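Local coordinates for protein putative hyaluronoglucosaminidase (Clostridium perfringens, PDB 6PWI) that is a family 84 glycoside hydrolase, part of a probably cell-wall-attached protein, and probably acts as a hexosaminidase on N-acetylhexosamine-containing glycans, at residues S120-E123 / H128-S131; Y34-I39 / L169-Y174; N124-V129 / K207-I212; E66-R71 / Y149-L154. All coordinates share one frame; numbering follows the deposited sequence.

Interaction 1: S120-E123 / H128-S131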
loop_
_atom_site.group_PDB
_atom_site.type_symbol
_atom_site.label_atom_id
_atom_site.label_comp_id
_atom_site.label_asym_id
_atom_site.label_seq_id
_atom_site.Cartn_x
_atom_site.Cartn_y
_atom_site.Cartn_z
ATOM N N SER A 120 18.090 21.201 -12.406
ATOM C CA SER A 120 16.675 21.344 -12.729
ATOM C C SER A 120 15.893 20.127 -12.236
ATOM O O SER A 120 14.674 20.166 -12.085
ATOM C CB SER A 120 16.484 21.516 -14.219
ATOM O OG SER A 120 17.385 22.476 -14.754
ATOM N N HIS A 121 16.622 19.035 -12.011
ATOM C CA HIS A 121 16.047 17.784 -11.556
ATOM C C HIS A 121 15.535 17.917 -10.115
ATOM O O HIS A 121 14.456 17.421 -9.793
ATOM C CB HIS A 121 17.068 16.661 -11.830
ATOM C CG HIS A 121 16.742 15.341 -11.227
ATOM N ND1 HIS A 121 15.575 14.661 -11.515
ATOM C CD2 HIS A 121 17.429 14.567 -10.362
ATOM C CE1 HIS A 121 15.553 13.528 -10.843
ATOM N NE2 HIS A 121 16.678 13.449 -10.128
ATOM N N PHE A 122 16.274 18.654 -9.275
ATOM C CA PHE A 122 16.242 18.462 -7.832
ATOM C C PHE A 122 15.121 19.237 -7.142
ATOM O O PHE A 122 14.897 19.060 -5.948
ATOM C CB PHE A 122 17.622 18.708 -7.218
ATOM C CG PHE A 122 18.570 17.548 -7.390
ATOM C CD1 PHE A 122 18.467 16.420 -6.587
ATOM C CD2 PHE A 122 19.546 17.570 -8.373
ATOM C CE1 PHE A 122 19.330 15.348 -6.754
ATOM C CE2 PHE A 122 20.409 16.498 -8.540
ATOM C CZ PHE A 122 20.300 15.390 -7.730
ATOM N N GLU A 123 14.397 20.062 -7.896
ATOM C CA GLU A 123 13.262 20.784 -7.338
ATOM C C GLU A 123 12.084 19.837 -7.086
ATOM O O GLU A 123 11.277 20.095 -6.198
ATOM C CB GLU A 123 12.892 21.961 -8.242
ATOM C CG GLU A 123 12.787 21.560 -9.701
ATOM C CD GLU A 123 13.128 22.647 -10.703
ATOM O OE1 GLU A 123 12.376 22.789 -11.691
ATOM O OE2 GLU A 123 14.151 23.340 -10.502
ATOM N N HIS A 128 16.251 12.366 -6.805
ATOM C CA HIS A 128 17.571 11.796 -6.614
ATOM C C HIS A 128 18.062 11.178 -7.919
ATOM O O HIS A 128 17.285 10.965 -8.844
ATOM C CB HIS A 128 17.557 10.767 -5.475
ATOM C CG HIS A 128 16.729 9.561 -5.776
ATOM N ND1 HIS A 128 15.359 9.541 -5.592
ATOM C CD2 HIS A 128 17.063 8.348 -6.270
ATOM C CE1 HIS A 128 14.890 8.362 -5.945
ATOM N NE2 HIS A 128 15.914 7.608 -6.364
ATOM N N VAL A 129 19.363 10.866 -7.951
ATOM C CA VAL A 129 20.042 10.320 -9.111
ATOM C C VAL A 129 20.844 9.105 -8.663
ATOM O O VAL A 129 21.494 9.145 -7.622
ATOM C CB VAL A 129 20.966 11.387 -9.729
ATOM C CG1 VAL A 129 21.934 10.793 -10.741
ATOM C CG2 VAL A 129 20.178 12.538 -10.336
ATOM N N VAL A 130 20.779 8.028 -9.451
ATOM C CA VAL A 130 21.642 6.874 -9.240
ATOM C C VAL A 130 22.533 6.719 -10.469
ATOM O O VAL A 130 22.042 6.676 -11.594
ATOM C CB VAL A 130 20.842 5.588 -8.951
ATOM C CG1 VAL A 130 21.758 4.396 -8.718
ATOM C CG2 VAL A 130 19.901 5.759 -7.770
ATOM N N SER A 131 23.848 6.656 -10.249
ATOM C CA SER A 131 24.782 6.534 -11.357
ATOM C C SER A 131 25.671 5.310 -11.171
ATOM O O SER A 131 26.272 5.125 -10.114
ATOM C CB SER A 131 25.590 7.788 -11.509
ATOM O OG SER A 131 26.861 7.492 -12.054
#

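Interaction 2: Y34-I39 / L169-Y174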
loop_
_atom_site.group_PDB
_atom_site.type_symbol
_atom_site.label_atom_id
_atom_site.label_comp_id
_atom_site.label_asym_id
_atom_site.label_seq_id
_atom_site.Cartn_x
_atom_site.Cartn_y
_atom_site.Cartn_z
ATOM N N TYR A 34 16.668 -4.044 -15.800
ATOM C CA TYR A 34 16.199 -4.389 -14.465
ATOM C C TYR A 34 14.753 -3.943 -14.253
ATOM O O TYR A 34 14.344 -2.880 -14.721
ATOM C CB TYR A 34 17.098 -3.781 -13.387
ATOM C CG TYR A 34 18.558 -4.111 -13.552
ATOM C CD1 TYR A 34 18.986 -5.429 -13.603
ATOM C CD2 TYR A 34 19.512 -3.110 -13.666
ATOM C CE1 TYR A 34 20.323 -5.749 -13.767
ATOM C CE2 TYR A 34 20.856 -3.413 -13.823
ATOM C CZ TYR A 34 21.262 -4.737 -13.878
ATOM O OH TYR A 34 22.583 -5.054 -14.027
ATOM N N GLU A 35 13.996 -4.784 -13.533
ATOM C CA GLU A 35 12.656 -4.442 -13.081
ATOM C C GLU A 35 12.765 -3.682 -11.760
ATOM O O GLU A 35 13.214 -4.233 -10.755
ATOM C CB GLU A 35 11.800 -5.703 -12.957
ATOM C CG GLU A 35 10.453 -5.468 -12.306
ATOM C CD GLU A 35 9.584 -6.711 -12.246
ATOM O OE1 GLU A 35 9.181 -7.201 -13.322
ATOM O OE2 GLU A 35 9.323 -7.199 -11.123
ATOM N N ILE A 36 12.362 -2.408 -11.793
ATOM C CA ILE A 36 12.388 -1.546 -10.625
ATOM C C ILE A 36 10.991 -0.974 -10.395
ATOM O O ILE A 36 10.412 -0.369 -11.295
ATOM C CB ILE A 36 13.432 -0.431 -10.805
ATOM C CG1 ILE A 36 14.838 -1.007 -10.975
ATOM C CG2 ILE A 36 13.370 0.555 -9.650
ATOM C CD1 ILE A 36 15.816 -0.036 -11.587
ATOM N N TYR A 37 10.472 -1.169 -9.175
ATOM C CA TYR A 37 9.214 -0.576 -8.752
ATOM C C TYR A 37 9.454 0.277 -7.512
ATOM O O TYR A 37 10.188 -0.136 -6.617
ATOM C CB TYR A 37 8.172 -1.659 -8.460
ATOM C CG TYR A 37 7.463 -2.185 -9.679
ATOM C CD1 TYR A 37 6.398 -1.489 -10.231
ATOM C CD2 TYR A 37 7.865 -3.363 -10.294
ATOM C CE1 TYR A 37 5.747 -1.956 -11.361
ATOM C CE2 TYR A 37 7.227 -3.844 -11.428
ATOM C CZ TYR A 37 6.161 -3.136 -11.961
ATOM O OH TYR A 37 5.505 -3.585 -13.073
ATOM N N PRO A 38 8.835 1.474 -7.391
ATOM C CA PRO A 38 7.966 2.025 -8.432
ATOM C C PRO A 38 8.763 2.322 -9.698
ATOM O O PRO A 38 9.984 2.413 -9.641
ATOM C CB PRO A 38 7.474 3.344 -7.815
ATOM C CG PRO A 38 7.632 3.130 -6.327
ATOM C CD PRO A 38 8.919 2.342 -6.207
ATOM N N ILE A 39 8.056 2.460 -10.828
ATOM C CA ILE A 39 8.679 2.697 -12.121
ATOM C C ILE A 39 9.422 4.029 -12.064
ATOM O O ILE A 39 8.806 5.074 -11.859
ATOM C CB ILE A 39 7.638 2.687 -13.260
ATOM C CG1 ILE A 39 6.837 1.379 -13.311
ATOM C CG2 ILE A 39 8.309 2.999 -14.592
ATOM C CD1 ILE A 39 7.643 0.164 -13.719
ATOM N N LEU A 169 24.370 2.420 -15.689
ATOM C CA LEU A 169 23.074 3.058 -15.860
ATOM C C LEU A 169 23.047 4.422 -15.173
ATOM O O LEU A 169 23.917 4.736 -14.364
ATOM C CB LEU A 169 21.984 2.131 -15.307
ATOM C CG LEU A 169 22.111 1.746 -13.832
ATOM C CD1 LEU A 169 21.379 2.737 -12.936
ATOM C CD2 LEU A 169 21.590 0.336 -13.602
ATOM N N LEU A 170 22.018 5.210 -15.503
ATOM C CA LEU A 170 21.747 6.475 -14.845
ATOM C C LEU A 170 20.242 6.608 -14.605
ATOM O O LEU A 170 19.461 6.714 -15.552
ATOM C CB LEU A 170 22.286 7.611 -15.721
ATOM C CG LEU A 170 22.038 9.030 -15.208
ATOM C CD1 LEU A 170 23.026 9.397 -14.112
ATOM C CD2 LEU A 170 22.126 10.032 -16.347
ATOM N N ILE A 171 19.846 6.577 -13.326
ATOM C CA ILE A 171 18.468 6.802 -12.924
ATOM C C ILE A 171 18.333 8.271 -12.539
ATOM O O ILE A 171 19.099 8.764 -11.715
ATOM C CB ILE A 171 18.061 5.882 -11.748
ATOM C CG1 ILE A 171 18.189 4.396 -12.086
ATOM C CG2 ILE A 171 16.658 6.214 -11.259
ATOM C CD1 ILE A 171 18.045 3.484 -10.890
ATOM N N GLU A 172 17.360 8.960 -13.141
ATOM C CA GLU A 172 17.000 10.297 -12.699
ATOM C C GLU A 172 15.560 10.258 -12.191
ATOM O O GLU A 172 14.621 10.316 -12.984
ATOM C CB GLU A 172 17.181 11.318 -13.826
ATOM C CG GLU A 172 18.620 11.454 -14.308
ATOM C CD GLU A 172 18.771 12.092 -15.683
ATOM O OE1 GLU A 172 18.870 11.333 -16.687
ATOM O OE2 GLU A 172 18.788 13.345 -15.753
ATOM N N ASP A 173 15.397 10.151 -10.867
ATOM C CA ASP A 173 14.113 9.757 -10.310
ATOM C C ASP A 173 13.549 10.850 -9.407
ATOM O O ASP A 173 14.284 11.671 -8.856
ATOM C CB ASP A 173 14.207 8.408 -9.595
ATOM C CG ASP A 173 12.938 7.577 -9.693
ATOM O OD1 ASP A 173 11.907 8.110 -10.184
ATOM O OD2 ASP A 173 12.983 6.403 -9.281
ATOM N N TYR A 174 12.220 10.840 -9.279
ATOM C CA TYR A 174 11.510 11.709 -8.356
ATOM C C TYR A 174 10.084 11.192 -8.171
ATOM O O TYR A 174 9.638 10.312 -8.902
ATOM C CB TYR A 174 11.513 13.150 -8.867
ATOM C CG TYR A 174 10.761 13.351 -10.156
ATOM C CD1 TYR A 174 9.390 13.562 -10.161
ATOM C CD2 TYR A 174 11.430 13.339 -11.373
ATOM C CE1 TYR A 174 8.702 13.749 -11.351
ATOM C CE2 TYR A 174 10.759 13.531 -12.569
ATOM C CZ TYR A 174 9.391 13.733 -12.555
ATOM O OH TYR A 174 8.739 13.919 -13.738
HETATM O O HOH W 1 11.477 4.096 -8.090
#

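Interaction 3: N124-V129 / K207-I212. With EDO (1,2-ethanediol), chain I.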
loop_
_atom_site.group_PDB
_atom_site.type_symbol
_atom_site.label_atom_id
_atom_site.label_comp_id
_atom_site.label_asym_id
_atom_site.label_seq_id
_atom_site.Cartn_x
_atom_site.Cartn_y
_atom_site.Cartn_z
ATOM N N ASN A 124 12.005 18.739 -7.855
ATOM C CA ASN A 124 10.944 17.746 -7.745
ATOM C C ASN A 124 10.950 17.069 -6.373
ATOM O O ASN A 124 11.963 17.087 -5.671
ATOM C CB ASN A 124 11.063 16.681 -8.835
ATOM C CG ASN A 124 10.788 17.235 -10.214
ATOM O OD1 ASN A 124 10.050 18.204 -10.355
ATOM N ND2 ASN A 124 11.379 16.630 -11.232
ATOM N N HIS A 125 9.812 16.453 -6.015
ATOM C CA HIS A 125 9.677 15.726 -4.762
ATOM C C HIS A 125 10.611 14.517 -4.741
ATOM O O HIS A 125 10.658 13.748 -5.704
ATOM C CB HIS A 125 8.233 15.258 -4.528
ATOM C CG HIS A 125 7.202 16.335 -4.521
ATOM N ND1 HIS A 125 7.244 17.398 -3.637
ATOM C CD2 HIS A 125 6.083 16.497 -5.262
ATOM C CE1 HIS A 125 6.205 18.182 -3.850
ATOM N NE2 HIS A 125 5.480 17.652 -4.845
ATOM N N ASP A 126 11.342 14.367 -3.626
ATOM C CA ASP A 126 12.142 13.187 -3.325
ATOM C C ASP A 126 13.173 12.926 -4.429
ATOM O O ASP A 126 13.608 11.788 -4.623
ATOM C CB ASP A 126 11.246 11.976 -3.027
ATOM C CG ASP A 126 10.350 12.155 -1.807
ATOM O OD1 ASP A 126 10.838 12.704 -0.797
ATOM O OD2 ASP A 126 9.170 11.735 -1.867
ATOM N N ALA A 127 13.575 13.993 -5.133
ATOM C CA ALA A 127 14.403 13.869 -6.323
ATOM C C ALA A 127 15.771 13.292 -5.968
ATOM O O ALA A 127 16.377 13.682 -4.969
ATOM C CB ALA A 127 14.529 15.209 -7.008
ATOM N N HIS A 128 16.251 12.366 -6.805
ATOM C CA HIS A 128 17.571 11.796 -6.614
ATOM C C HIS A 128 18.062 11.178 -7.919
ATOM O O HIS A 128 17.285 10.965 -8.844
ATOM C CB HIS A 128 17.557 10.767 -5.475
ATOM C CG HIS A 128 16.729 9.561 -5.776
ATOM N ND1 HIS A 128 15.359 9.541 -5.592
ATOM C CD2 HIS A 128 17.063 8.348 -6.270
ATOM C CE1 HIS A 128 14.890 8.362 -5.945
ATOM N NE2 HIS A 128 15.914 7.608 -6.364
ATOM N N VAL A 129 19.363 10.866 -7.951
ATOM C CA VAL A 129 20.042 10.320 -9.111
ATOM C C VAL A 129 20.844 9.105 -8.663
ATOM O O VAL A 129 21.494 9.145 -7.622
ATOM C CB VAL A 129 20.966 11.387 -9.729
ATOM C CG1 VAL A 129 21.934 10.793 -10.741
ATOM C CG2 VAL A 129 20.178 12.538 -10.336
ATOM N N LYS A 207 9.505 2.778 -1.455
ATOM C CA LYS A 207 9.708 4.219 -1.360
ATOM C C LYS A 207 8.498 4.919 -0.737
ATOM O O LYS A 207 8.306 6.116 -0.943
ATOM C CB LYS A 207 10.054 4.819 -2.727
ATOM C CG LYS A 207 11.263 4.208 -3.424
ATOM C CD LYS A 207 11.706 5.025 -4.618
ATOM C CE LYS A 207 12.999 4.550 -5.242
ATOM N NZ LYS A 207 12.823 3.267 -5.959
ATOM N N MET A 208 7.691 4.179 0.034
ATOM C CA MET A 208 6.627 4.789 0.817
ATOM C C MET A 208 7.245 5.584 1.966
ATOM O O MET A 208 8.332 5.247 2.434
ATOM C CB MET A 208 5.666 3.729 1.367
ATOM C CG MET A 208 4.714 3.206 0.310
ATOM S SD MET A 208 3.449 2.093 0.970
ATOM C CE MET A 208 2.007 2.640 0.057
ATOM N N ASN A 209 6.549 6.637 2.418
ATOM C CA ASN A 209 7.124 7.519 3.421
ATOM C C ASN A 209 6.185 7.714 4.614
ATOM O O ASN A 209 6.510 8.478 5.517
ATOM C CB ASN A 209 7.641 8.831 2.811
ATOM C CG ASN A 209 6.589 9.717 2.163
ATOM O OD1 ASN A 209 5.386 9.509 2.322
ATOM N ND2 ASN A 209 7.034 10.738 1.445
ATOM N N SER A 210 5.037 7.019 4.629
ATOM C CA SER A 210 3.981 7.344 5.578
ATOM C C SER A 210 3.272 6.094 6.080
ATOM O O SER A 210 2.729 5.324 5.290
ATOM C CB SER A 210 2.978 8.274 4.955
ATOM O OG SER A 210 3.565 9.534 4.682
ATOM N N TYR A 211 3.259 5.925 7.405
ATOM C CA TYR A 211 2.300 5.045 8.052
ATOM C C TYR A 211 1.506 5.880 9.048
ATOM O O TYR A 211 2.046 6.292 10.068
ATOM C CB TYR A 211 2.984 3.853 8.728
ATOM C CG TYR A 211 2.134 3.124 9.743
ATOM C CD1 TYR A 211 0.777 2.908 9.533
ATOM C CD2 TYR A 211 2.687 2.623 10.912
ATOM C CE1 TYR A 211 -0.006 2.238 10.462
ATOM C CE2 TYR A 211 1.919 1.951 11.854
ATOM C CZ TYR A 211 0.570 1.754 11.626
ATOM O OH TYR A 211 -0.191 1.088 12.540
ATOM N N ILE A 212 0.239 6.161 8.721
ATOM C CA ILE A 212 -0.580 6.946 9.623
ATOM C C ILE A 212 -1.261 6.002 10.604
ATOM O O ILE A 212 -2.061 5.154 10.215
ATOM C CB ILE A 212 -1.573 7.848 8.871
ATOM C CG1 ILE A 212 -0.842 8.832 7.954
ATOM C CG2 ILE A 212 -2.477 8.573 9.858
ATOM C CD1 ILE A 212 -1.575 9.111 6.671
HETATM C C1 EDO I . 9.523 18.407 -0.892
HETATM O O1 EDO I . 9.945 18.869 -2.158
HETATM C C2 EDO I . 10.015 17.033 -0.661
HETATM O O2 EDO I . 11.101 16.725 -1.513
HETATM O O HOH W 2 9.785 11.600 1.193
#

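Interaction 4: E66-R71 / Y149-L154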
loop_
_atom_site.group_PDB
_atom_site.type_symbol
_atom_site.label_atom_id
_atom_site.label_comp_id
_atom_site.label_asym_id
_atom_site.label_seq_id
_atom_site.Cartn_x
_atom_site.Cartn_y
_atom_site.Cartn_z
ATOM N N GLU A 66 22.034 8.020 9.842
ATOM C CA GLU A 66 22.382 6.655 10.205
ATOM C C GLU A 66 21.494 5.656 9.462
ATOM O O GLU A 66 21.980 4.621 9.001
ATOM C CB GLU A 66 22.362 6.437 11.719
ATOM C CG GLU A 66 23.634 6.903 12.419
ATOM C CD GLU A 66 24.947 6.211 12.054
ATOM O OE1 GLU A 66 25.023 4.964 12.178
ATOM O OE2 GLU A 66 25.905 6.923 11.650
ATOM N N ALA A 67 20.199 5.976 9.348
ATOM C CA ALA A 67 19.249 5.099 8.679
ATOM C C ALA A 67 19.663 4.879 7.222
ATOM O O ALA A 67 19.512 3.781 6.689
ATOM C CB ALA A 67 17.850 5.656 8.794
ATOM N N THR A 68 20.213 5.926 6.601
ATOM C CA THR A 68 20.623 5.914 5.207
ATOM C C THR A 68 21.928 5.125 5.042
ATOM O O THR A 68 22.093 4.413 4.055
ATOM C CB THR A 68 20.619 7.344 4.644
ATOM O OG1 THR A 68 19.375 7.950 5.000
ATOM C CG2 THR A 68 20.785 7.414 3.143
ATOM N N LYS A 69 22.855 5.238 6.000
ATOM C CA LYS A 69 24.066 4.434 5.951
ATOM C C LYS A 69 23.705 2.952 6.048
ATOM O O LYS A 69 24.180 2.148 5.245
ATOM C CB LYS A 69 25.068 4.838 7.037
ATOM C CG LYS A 69 25.500 6.301 7.034
ATOM C CD LYS A 69 26.618 6.601 8.017
ATOM C CE LYS A 69 26.802 8.082 8.274
ATOM N NZ LYS A 69 28.111 8.397 8.898
ATOM N N ASN A 70 22.853 2.603 7.024
ATOM C CA ASN A 70 22.435 1.228 7.278
ATOM C C ASN A 70 21.779 0.619 6.039
ATOM O O ASN A 70 21.927 -0.575 5.776
ATOM C CB ASN A 70 21.506 1.129 8.490
ATOM C CG ASN A 70 22.235 1.295 9.809
ATOM O OD1 ASN A 70 23.383 0.879 9.947
ATOM N ND2 ASN A 70 21.580 1.883 10.793
ATOM N N ARG A 71 21.059 1.453 5.281
ATOM C CA ARG A 71 20.406 1.006 4.063
ATOM C C ARG A 71 21.439 0.569 3.021
ATOM O O ARG A 71 21.215 -0.412 2.312
ATOM C CB ARG A 71 19.441 2.070 3.529
ATOM C CG ARG A 71 18.519 1.577 2.421
ATOM C CD ARG A 71 17.633 0.412 2.825
ATOM N NE ARG A 71 16.297 0.608 2.290
ATOM C CZ ARG A 71 15.286 -0.241 2.435
ATOM N NH1 ARG A 71 15.461 -1.371 3.097
ATOM N NH2 ARG A 71 14.105 0.042 1.914
ATOM N N TYR A 149 15.971 6.664 -0.823
ATOM C CA TYR A 149 15.206 6.130 -1.945
ATOM C C TYR A 149 16.134 5.637 -3.060
ATOM O O TYR A 149 15.901 4.561 -3.620
ATOM C CB TYR A 149 14.172 7.133 -2.468
ATOM C CG TYR A 149 13.267 7.701 -1.405
ATOM C CD1 TYR A 149 12.764 6.899 -0.389
ATOM C CD2 TYR A 149 12.921 9.046 -1.405
ATOM C CE1 TYR A 149 11.954 7.416 0.607
ATOM C CE2 TYR A 149 12.103 9.575 -0.418
ATOM C CZ TYR A 149 11.618 8.758 0.591
ATOM O OH TYR A 149 10.814 9.269 1.571
ATOM N N GLY A 150 17.180 6.421 -3.369
ATOM C CA GLY A 150 18.179 6.021 -4.346
ATOM C C GLY A 150 18.776 4.655 -4.018
ATOM O O GLY A 150 18.874 3.782 -4.883
ATOM N N ILE A 151 19.139 4.471 -2.745
ATOM C CA ILE A 151 19.777 3.247 -2.292
ATOM C C ILE A 151 18.781 2.086 -2.337
ATOM O O ILE A 151 19.180 0.943 -2.561
ATOM C CB ILE A 151 20.400 3.444 -0.895
ATOM C CG1 ILE A 151 21.454 4.557 -0.901
ATOM C CG2 ILE A 151 20.970 2.137 -0.365
ATOM C CD1 ILE A 151 21.870 5.013 0.476
ATOM N N THR A 152 17.490 2.389 -2.136
ATOM C CA THR A 152 16.434 1.392 -2.230
ATOM C C THR A 152 16.332 0.894 -3.671
ATOM O O THR A 152 16.124 -0.296 -3.899
ATOM C CB THR A 152 15.089 1.901 -1.681
ATOM O OG1 THR A 152 15.231 2.225 -0.296
ATOM C CG2 THR A 152 13.964 0.897 -1.833
ATOM N N SER A 153 16.494 1.800 -4.642
ATOM C CA SER A 153 16.515 1.366 -6.029
ATOM C C SER A 153 17.684 0.415 -6.266
ATOM O O SER A 153 17.514 -0.588 -6.955
ATOM C CB SER A 153 16.510 2.513 -6.985
ATOM O OG SER A 153 15.224 3.116 -7.017
ATOM N N LEU A 154 18.845 0.699 -5.648
ATOM C CA LEU A 154 19.993 -0.198 -5.741
ATOM C C LEU A 154 19.672 -1.556 -5.116
ATOM O O LEU A 154 20.150 -2.583 -5.595
ATOM C CB LEU A 154 21.218 0.424 -5.065
ATOM C CG LEU A 154 21.961 1.493 -5.864
ATOM C CD1 LEU A 154 23.078 2.099 -5.020
ATOM C CD2 LEU A 154 22.506 0.924 -7.169
#

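Interaction 1: S120-E123 / H128-S131
His128 presents its carbonyl oxygen to His121 of the preceding loop, whose ring NE2 donates to His128 O across 2.9 Å in a nearly straight bond (163° at the hydrogen). The two ends of this bond are unlike. The oxygen lies almost in the plane of the imidazole, whereas the nitrogen sits 67° out of the carbonyl plane, well above it and not on a lone pair. The same oxygen also accepts the backbone N-H of Asp173 in strand 165-175, so two donors grip it and His121 adds a side-chain bond to the sheet ladder. The imidazole gets there because its CG stands opposite the backbone N (chi1 170°), which turns the ring from the loop toward the strand. Phe122 touches the backbone of the same residue, its CE1 lying 4.0 Å from His128 CA. The ring of His128 leaves on the other side, toward Ser146 and Tyr149 of helix 144-158.

At Val129 the contact becomes apolar. Its CG2 branch approaches both rings obliquely, 3.4 Å from His121 CD2 and 3.9 Å from Phe122 CZ. The imidazole stands steeply over the Phe122 ring, with His121 CD2 above the centre of one face, and the valine methyl touches the CD2 side of the imidazole and the CZ end of the phenyl ring. Phe111 of helix 106-114 and Val117 also reach Val129. This is the pattern of a connecting loop folded back over the face of a mixed sheet in an alpha/beta domain, here the domain resembling domain 2 of family 20 hydrolases.

Interaction 2: Y34-I39 / L169-Y174
Two apolar pairs join residues 34-39 to strand 169-174. The ring of Tyr34 meets Leu169 edge-on: Tyr34 CE2 is 3.8 Å from Leu169 CD2, which lies in the ring plane, and the two side chains cross at about a right angle. Leu169 CG lies between its backbone N and carbonyl carbon (chi1 59°), which brings CD2 to that edge. The hydroxyl of Tyr34 bonds to the backbone N of Lys167, which holds the hydroxyl end of the ring. Further along, the delta methyls meet tip to tip, Ile36 CD1 lying 4.2 Å from Ile171 CD1. Ile157 of helix 144-158 touches Tyr34, Ile36 and Leu169.

The polar link is made by water. One molecule donates both to Pro38 O (2.7 Å) and to Asp173 OD2 (3.0 Å). The other carboxylate oxygen, Asp173 OD1, accepts the backbone N of Tyr174 at 2.9 Å, a bent bond on its anti side, and also takes Gln41 N and Trp444 NE1.

The backbones run in the same direction but too far apart for strand pairing. With four donors around it, the buried Asp173 carboxylate can probably be carried as an anion beside an otherwise apolar interface.

Interaction 3: N124-V129 / K207-I212
Asp126 and Asn209 face each other across a single water. The water donates to Asp126 OD1 and accepts from Asn209 ND2 at 2.9 Å. The direct approach is longer, Asp126 OD2 lying 4.1 Å from Asn209 ND2, and the carboxylate and amide planes are turned 76° apart. Beside this bridge, His128 CE1 rests 4.3 Å from Lys207 CE, an oblique van der Waals contact with the aliphatic part of the lysine, whose NZ bonds to Ser153 OG.

A second shell holds these groups. Arg180 forms a salt bridge with Asp126 OD2, and its backbone N is bonded to Asn209 OD1. That amide oxygen also receives Ser210 OG at 3.0 Å, while Asn209 ND2 has Gln178 O as a further partner, so the flip of the amide is well defined. The ring of His128 is set by its own ND1, which donates to Asp126 O over 3.0 Å in an almost straight bond lying in the ring plane. Asp126 takes positive phi (58°) as the third residue of a type II turn from Asn124 to Ala127. Its N-H donates to O2 of an ethanediol molecule, probably acquired from the crystallisation liquor.

Tyr149 of helix 144-158 touches Asp126, His128, Lys207 and Asn209. The contact thus lies between the turn leading into strand 127-133 and the loop leading into strand 210-213, beside that helix and strand 179-184; strands 179-184 and 210-213 open the parallel eight-stranded barrel.

Interaction 4: E66-R71 / Y149-L154
Arg71 and Ile151 mark the closest backbone approach of two nearly parallel helical segments, whose axes come within 9.7 Å at an angle of 13°. Ile151 fills the gap with both of its branches. Its CD1 end reaches back to Thr68, 3.7 Å from Thr68 CG2 and close to the carbonyl of that residue, while its CG2 methyl lies 3.8 Å from Arg71 CG. The side chains of Arg71 and Ile151 run alongside each other, pointing opposite ways. Thr68 meets the isoleucine with its methyl because its OG1 is turned to the other side of the side chain, where it bonds to Asp65 OD1 and Thr144 OG1.

The segments belong to helices 66-78 and 144-158. The former is the connection of a beta-alpha-beta crossover between the parallel strands 55-60 and 82-85, and the latter lies against the same mixed sheet, with Leu154 touching Val130, Ile137 and Val139.

Beyond the apolar contact, Arg71 has CG opposite its backbone N and then bends at chi2 (59°) and chi3 to bring the guanidinium alongside Thr152. Arg71 NE donates to Thr152 OG1 at 3.2 Å, the oxygen lying near the edge of the group and 21° out of its plane. A weak second bond runs from Arg71 NH2 to Thr152 OG1, which is also bonded to Phe148 O one helical turn earlier. Long, weak ion pairs connect Arg71 NH1 with Glu74 and NH2 with Asp205.

Overall arrangement
The four contacts cluster on one side of the chain's centre, their own centres 12 to 15 Å apart. Interactions 1, 2 and 4 lie wholly in the region resembling family 20 domain 2; interaction 3 joins it to the family 84 barrel. Strand 127-133 serves interactions 1 and 3 and pairs with strand 165-175 of interaction 2. Helix 144-158, used in interaction 4, packs on this sheet and meets interaction 3 where Ser153 bonds to Lys207. Along the chain, interaction 1 falls within the span of interaction 4, which falls within that of interaction 2, while interaction 3 crosses the latter two. Three contacts thus lie within the N-terminal domain and one joins it to the barrel, away from the predicted proton donor Asp299.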